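Local coordinates for AAEL008620-PA odorant-binding protein (Aedes aegypti, PDB 5V13) that binds juvenile hormone as a secreted hemolymph member of the odorant-binding protein family, at residues K175-K180 with P189-D194; Y218-K223 with I258-Q263. All blocks are in the same frame, centred on the assembly; numbering follows the deposited sequence.

Contact 1: residues K175-K180 with P189-D194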
loop_
_atom_site.group_PDB
_atom_site.type_symbol
_atom_site.label_atom_id
_atom_site.label_comp_id
_atom_site.label_asym_id
_atom_site.label_seq_id
_atom_site.Cartn_x
_atom_site.Cartn_y
_atom_site.Cartn_z
ATOM N N LYS B 175 14.188 3.158 -2.128
ATOM C CA LYS B 175 13.572 3.403 -0.828
ATOM C C LYS B 175 14.195 2.534 0.258
ATOM O O LYS B 175 14.522 3.021 1.353
ATOM C CB LYS B 175 12.059 3.157 -0.920
ATOM C CG LYS B 175 11.310 4.273 -1.658
ATOM C CD LYS B 175 9.919 3.826 -2.098
ATOM C CE LYS B 175 8.960 3.668 -0.924
ATOM N NZ LYS B 175 7.641 3.091 -1.363
ATOM N N ARG B 176 14.361 1.236 -0.024
ATOM C CA ARG B 176 14.841 0.293 0.987
ATOM C C ARG B 176 16.232 0.651 1.479
ATOM O O ARG B 176 16.559 0.414 2.651
ATOM C CB ARG B 176 14.831 -1.129 0.405
ATOM C CG ARG B 176 15.403 -2.214 1.315
ATOM C CD ARG B 176 15.242 -3.586 0.662
ATOM N NE ARG B 176 15.720 -4.672 1.513
ATOM C CZ ARG B 176 14.960 -5.334 2.382
ATOM N NH1 ARG B 176 13.678 -5.022 2.528
ATOM N NH2 ARG B 176 15.484 -6.315 3.105
ATOM N N THR B 177 17.064 1.233 0.617
ATOM C CA THR B 177 18.426 1.582 1.000
ATOM C C THR B 177 18.621 3.077 1.236
ATOM O O THR B 177 19.748 3.503 1.508
ATOM C CB THR B 177 19.416 1.084 -0.064
ATOM O OG1 THR B 177 19.155 1.744 -1.304
ATOM C CG2 THR B 177 19.264 -0.409 -0.272
ATOM N N ASP B 178 17.557 3.884 1.156
ATOM C CA ASP B 178 17.647 5.335 1.365
ATOM C C ASP B 178 18.664 5.961 0.403
ATOM O O ASP B 178 19.550 6.724 0.795
ATOM C CB ASP B 178 17.988 5.651 2.830
ATOM C CG ASP B 178 17.696 7.101 3.222
ATOM O OD1 ASP B 178 17.058 7.831 2.432
ATOM O OD2 ASP B 178 18.106 7.507 4.340
ATOM N N PHE B 179 18.528 5.625 -0.877
ATOM C CA PHE B 179 19.467 6.048 -1.908
ATOM C C PHE B 179 18.680 6.547 -3.106
ATOM O O PHE B 179 17.776 5.862 -3.581
ATOM C CB PHE B 179 20.396 4.892 -2.324
ATOM C CG PHE B 179 21.284 5.215 -3.498
ATOM C CD1 PHE B 179 22.302 6.152 -3.370
ATOM C CD2 PHE B 179 21.115 4.580 -4.720
ATOM C CE1 PHE B 179 23.129 6.458 -4.447
ATOM C CE2 PHE B 179 21.944 4.889 -5.801
ATOM C CZ PHE B 179 22.942 5.834 -5.657
ATOM N N LYS B 180 19.000 7.743 -3.580
ATOM C CA LYS B 180 18.418 8.250 -4.811
ATOM C C LYS B 180 19.421 8.043 -5.938
ATOM O O LYS B 180 20.557 8.522 -5.857
ATOM C CB LYS B 180 18.030 9.720 -4.669
ATOM C CG LYS B 180 16.977 9.962 -3.583
ATOM C CD LYS B 180 16.332 11.338 -3.728
ATOM C CE LYS B 180 16.260 12.086 -2.398
ATOM N NZ LYS B 180 15.192 11.579 -1.491
ATOM N N PRO B 189 25.609 2.521 -3.846
ATOM C CA PRO B 189 26.029 1.658 -2.733
ATOM C C PRO B 189 25.784 0.189 -3.040
ATOM O O PRO B 189 24.844 -0.171 -3.751
ATOM C CB PRO B 189 25.148 2.118 -1.564
ATOM C CG PRO B 189 24.370 3.321 -2.071
ATOM C CD PRO B 189 24.364 3.247 -3.549
ATOM N N GLU B 190 26.615 -0.665 -2.432
ATOM C CA GLU B 190 26.530 -2.103 -2.680
ATOM C C GLU B 190 25.168 -2.677 -2.279
ATOM O O GLU B 190 24.657 -3.591 -2.936
ATOM C CB GLU B 190 27.662 -2.814 -1.933
ATOM C CG GLU B 190 27.942 -4.237 -2.392
ATOM C CD GLU B 190 27.172 -5.272 -1.593
ATOM O OE1 GLU B 190 26.407 -6.054 -2.197
ATOM O OE2 GLU B 190 27.333 -5.302 -0.354
ATOM N N ALA B 191 24.564 -2.168 -1.202
ATOM C CA ALA B 191 23.265 -2.703 -0.800
ATOM C C ALA B 191 22.189 -2.399 -1.838
ATOM O O ALA B 191 21.288 -3.217 -2.065
ATOM C CB ALA B 191 22.863 -2.152 0.569
ATOM N N PHE B 192 22.257 -1.229 -2.477
ATOM C CA PHE B 192 21.298 -0.903 -3.529
ATOM C C PHE B 192 21.502 -1.793 -4.747
ATOM O O PHE B 192 20.541 -2.370 -5.269
ATOM C CB PHE B 192 21.410 0.576 -3.910
ATOM C CG PHE B 192 20.740 0.925 -5.210
ATOM C CD1 PHE B 192 19.359 1.068 -5.285
ATOM C CD2 PHE B 192 21.491 1.142 -6.357
ATOM C CE1 PHE B 192 18.740 1.403 -6.481
ATOM C CE2 PHE B 192 20.882 1.478 -7.556
ATOM C CZ PHE B 192 19.502 1.603 -7.625
ATOM N N LEU B 193 22.754 -1.934 -5.199
ATOM C CA LEU B 193 23.045 -2.809 -6.338
ATOM C C LEU B 193 22.577 -4.234 -6.071
ATOM O O LEU B 193 21.975 -4.878 -6.941
ATOM C CB LEU B 193 24.544 -2.787 -6.655
ATOM C CG LEU B 193 25.081 -1.427 -7.117
ATOM C CD1 LEU B 193 26.610 -1.415 -7.173
ATOM C CD2 LEU B 193 24.469 -1.040 -8.467
ATOM N N ASP B 194 22.857 -4.751 -4.876
ATOM C CA ASP B 194 22.442 -6.111 -4.546
ATOM C C ASP B 194 20.928 -6.256 -4.624
ATOM O O ASP B 194 20.416 -7.240 -5.179
ATOM C CB ASP B 194 22.955 -6.484 -3.154
ATOM C CG ASP B 194 22.762 -7.954 -2.834
ATOM O OD1 ASP B 194 23.353 -8.798 -3.537
ATOM O OD2 ASP B 194 22.017 -8.259 -1.882
#

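Contact 2: residues Y218-K223 with I258-Q263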
loop_
_atom_site.group_PDB
_atom_site.type_symbol
_atom_site.label_atom_id
_atom_site.label_comp_id
_atom_site.label_asym_id
_atom_site.label_seq_id
_atom_site.Cartn_x
_atom_site.Cartn_y
_atom_site.Cartn_z
ATOM N N TYR B 218 20.101 -7.636 -21.838
ATOM C CA TYR B 218 20.898 -6.833 -22.762
ATOM C C TYR B 218 20.336 -6.925 -24.173
ATOM O O TYR B 218 20.156 -5.905 -24.848
ATOM C CB TYR B 218 22.367 -7.266 -22.733
ATOM C CG TYR B 218 23.228 -6.394 -21.831
ATOM C CD1 TYR B 218 23.128 -6.493 -20.447
ATOM C CD2 TYR B 218 24.122 -5.466 -22.364
ATOM C CE1 TYR B 218 23.893 -5.694 -19.612
ATOM C CE2 TYR B 218 24.903 -4.658 -21.536
ATOM C CZ TYR B 218 24.783 -4.785 -20.158
ATOM O OH TYR B 218 25.535 -3.995 -19.312
ATOM N N GLU B 219 20.018 -8.144 -24.620
ATOM C CA GLU B 219 19.512 -8.328 -25.981
ATOM C C GLU B 219 18.155 -7.649 -26.171
ATOM O O GLU B 219 17.925 -6.992 -27.192
ATOM C CB GLU B 219 19.435 -9.821 -26.305
ATOM C CG GLU B 219 20.809 -10.479 -26.454
ATOM C CD GLU B 219 20.740 -11.989 -26.648
ATOM O OE1 GLU B 219 21.812 -12.621 -26.786
ATOM O OE2 GLU B 219 19.622 -12.547 -26.655
ATOM N N ALA B 220 17.254 -7.773 -25.188
ATOM C CA ALA B 220 15.940 -7.142 -25.302
ATOM C C ALA B 220 16.041 -5.623 -25.361
ATOM O O ALA B 220 15.197 -4.969 -25.985
ATOM C CB ALA B 220 15.048 -7.562 -24.132
ATOM N N ALA B 221 17.054 -5.042 -24.717
ATOM C CA ALA B 221 17.282 -3.603 -24.781
ATOM C C ALA B 221 17.989 -3.171 -26.060
ATOM O O ALA B 221 18.161 -1.963 -26.276
ATOM C CB ALA B 221 18.098 -3.149 -23.570
ATOM N N GLY B 222 18.399 -4.116 -26.902
ATOM C CA GLY B 222 19.150 -3.786 -28.098
ATOM C C GLY B 222 20.626 -3.556 -27.869
ATOM O O GLY B 222 21.278 -2.913 -28.700
ATOM N N LYS B 223 21.174 -4.060 -26.763
ATOM C CA LYS B 223 22.575 -3.867 -26.406
ATOM C C LYS B 223 23.357 -5.174 -26.402
ATOM O O LYS B 223 24.419 -5.253 -25.777
ATOM C CB LYS B 223 22.685 -3.196 -25.039
ATOM C CG LYS B 223 21.903 -1.913 -24.910
ATOM C CD LYS B 223 22.454 -0.844 -25.836
ATOM C CE LYS B 223 21.608 0.409 -25.786
ATOM N NZ LYS B 223 22.005 1.380 -26.847
ATOM N N ILE B 258 19.343 -1.464 -17.569
ATOM C CA ILE B 258 18.670 -1.416 -16.275
ATOM C C ILE B 258 17.334 -0.694 -16.393
ATOM O O ILE B 258 16.321 -1.133 -15.831
ATOM C CB ILE B 258 19.584 -0.753 -15.221
ATOM C CG1 ILE B 258 20.781 -1.665 -14.916
ATOM C CG2 ILE B 258 18.800 -0.413 -13.943
ATOM C CD1 ILE B 258 21.806 -1.060 -13.951
ATOM N N ARG B 259 17.308 0.419 -17.125
ATOM C CA ARG B 259 16.068 1.166 -17.309
ATOM C C ARG B 259 15.033 0.334 -18.051
ATOM O O ARG B 259 13.859 0.302 -17.667
ATOM C CB ARG B 259 16.337 2.463 -18.072
ATOM C CG ARG B 259 16.514 3.696 -17.190
ATOM C CD ARG B 259 16.387 5.016 -17.983
ATOM N NE ARG B 259 15.003 5.347 -18.336
ATOM C CZ ARG B 259 14.152 6.006 -17.546
ATOM N NH1 ARG B 259 14.530 6.415 -16.337
ATOM N NH2 ARG B 259 12.912 6.251 -17.964
ATOM N N ASP B 260 15.459 -0.353 -19.111
ATOM C CA ASP B 260 14.549 -1.165 -19.913
ATOM C C ASP B 260 13.949 -2.304 -19.096
ATOM O O ASP B 260 12.730 -2.516 -19.117
ATOM C CB ASP B 260 15.291 -1.711 -21.132
ATOM C CG ASP B 260 14.363 -2.375 -22.123
ATOM O OD1 ASP B 260 13.594 -1.646 -22.769
ATOM O OD2 ASP B 260 14.396 -3.615 -22.248
ATOM N N ARG B 261 14.795 -3.055 -18.370
ATOM C CA ARG B 261 14.281 -4.132 -17.523
ATOM C C ARG B 261 13.396 -3.573 -16.421
ATOM O O ARG B 261 12.344 -4.144 -16.110
ATOM C CB ARG B 261 15.443 -4.944 -16.916
ATOM C CG ARG B 261 15.028 -6.061 -15.937
ATOM C CD ARG B 261 14.055 -7.079 -16.575
ATOM N NE ARG B 261 13.477 -8.003 -15.600
ATOM C CZ ARG B 261 14.104 -9.067 -15.105
ATOM N NH1 ARG B 261 15.346 -9.330 -15.484
ATOM N NH2 ARG B 261 13.502 -9.851 -14.210
ATOM N N ASN B 262 13.816 -2.453 -15.819
ATOM C CA ASN B 262 13.084 -1.867 -14.702
ATOM C C ASN B 262 11.621 -1.654 -15.049
ATOM O O ASN B 262 10.739 -1.942 -14.231
ATOM C CB ASN B 262 13.712 -0.535 -14.295
ATOM C CG ASN B 262 13.166 -0.017 -12.982
ATOM O OD1 ASN B 262 12.982 -0.772 -12.030
ATOM N ND2 ASN B 262 12.906 1.278 -12.925
ATOM N N GLN B 263 11.347 -1.145 -16.254
ATOM C CA GLN B 263 9.964 -0.877 -16.653
ATOM C C GLN B 263 9.144 -2.155 -16.656
ATOM O O GLN B 263 7.952 -2.141 -16.317
ATOM C CB GLN B 263 9.908 -0.238 -18.044
ATOM C CG GLN B 263 10.959 0.813 -18.320
ATOM C CD GLN B 263 10.867 1.997 -17.379
ATOM O OE1 GLN B 263 9.796 2.583 -17.211
ATOM N NE2 GLN B 263 11.996 2.356 -16.756
HETATM O O HOH W 1 12.762 -4.373 -24.178
#

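Contact 1: residues K175-K180 with P189-D194
Pro189 O receives two backbone N-H groups of the helix that Pro189 N-caps, Leu193 N at 3.1 Å and, weakly, Phe192 N, while the ring of the same proline lies against Phe179. Pro189 CD sits over the middle of the Phe179 ring, 3.4 Å from the centroid and 4° off the ring normal, a well-centred CH-pi contact. Phe192 meets the Phe179 ring obliquely: the planes are inclined at 54°, and Phe179 CD2 lies over one face of the Phe192 ring, 3.7 Å from Phe192 CG and offset toward the rim. With CG anti to the backbone N (chi1 173°), Phe179 carries its ring out toward Pro189 and Phe192, and the two phenylalanine side chains cross at about a right angle. Nearer the backbone of helix 190-199, Thr177 OG1 rests 3.6 Å from Phe192 CB, its polar need met by a hydrogen bond to Cys173 O in the preceding turn, while Thr177 CG2 comes 4.1 Å from Ala191 CB. Asp178 takes a positive phi as the chain leaves helix 169-177, in a Schellman motif, and Phe179 then faces the next helix. Together with the Cys173-Cys195 disulfide known for this protein, the apolar cluster packs two successive helices, joined by a loop, against each other.

Contact 2: residues Y218-K223 with I258-Q263
Asp260 reaches across from helix 251-264 to the C-terminal end of helix 211-220, and its side chain carries the whole touch. Asp260 CB stands 4.0 Å from Ala221 CB, methylene against methyl. Asp260 CG, set anti to the backbone N (chi1 -171°), lies beside the same alanine, 4.1 Å from Ala221 CA. At the tip, Asp260 OD2 is 3.8 Å from Ala221 CA, a van der Waals approach, and takes its hydrogen bond from a water at 2.6 Å. The same water donates to Ala220 O at 3.1 Å, so a single molecule gives one O-H to each of two acceptors that could not bond to one another. Lys264 NZ forms a long, weak ion pair with Asp260 OD2. On the facing segment the chain leaves its helix at Gly222, whose positive phi completes a Schellman motif with Lys223 N bonded to Tyr218 O at 2.8 Å. One turn of helix 251-264 is tied in addition by Gln263 NE2, which bonds Arg259 O at 2.9 Å from the face of that carbonyl plane opposite to Gln263 N. The carboxylate faces Ala220 O near a helix C-terminus, where like partial charges probably disfavour direct approach; the bridging water would relieve this, and with little area buried and no direct hydrogen bond, the polar link between the two segments passes through it.

Both contacts are surface contacts, none of their residues lines the juvenile hormone pocket, and they share no helix: contact 1 joins helices 169-177 and 190-199, contact 2 joins 211-220 and 251-264. Their centres are about 20 Å apart and they do not touch. Contact 1 bridges a short loop and is aromatic, burying 252 Å²; contact 2 spans 34 intervening residues, buries 87 Å² and relies on a methyl, a carboxylate and a water. Each includes a Schellman helix end. The assembly brings the two regions together: Asp178 of contact 1 bonds Arg259 and Gln263 of the second subunit, and the third subunit's Asp178 does likewise to contact 2.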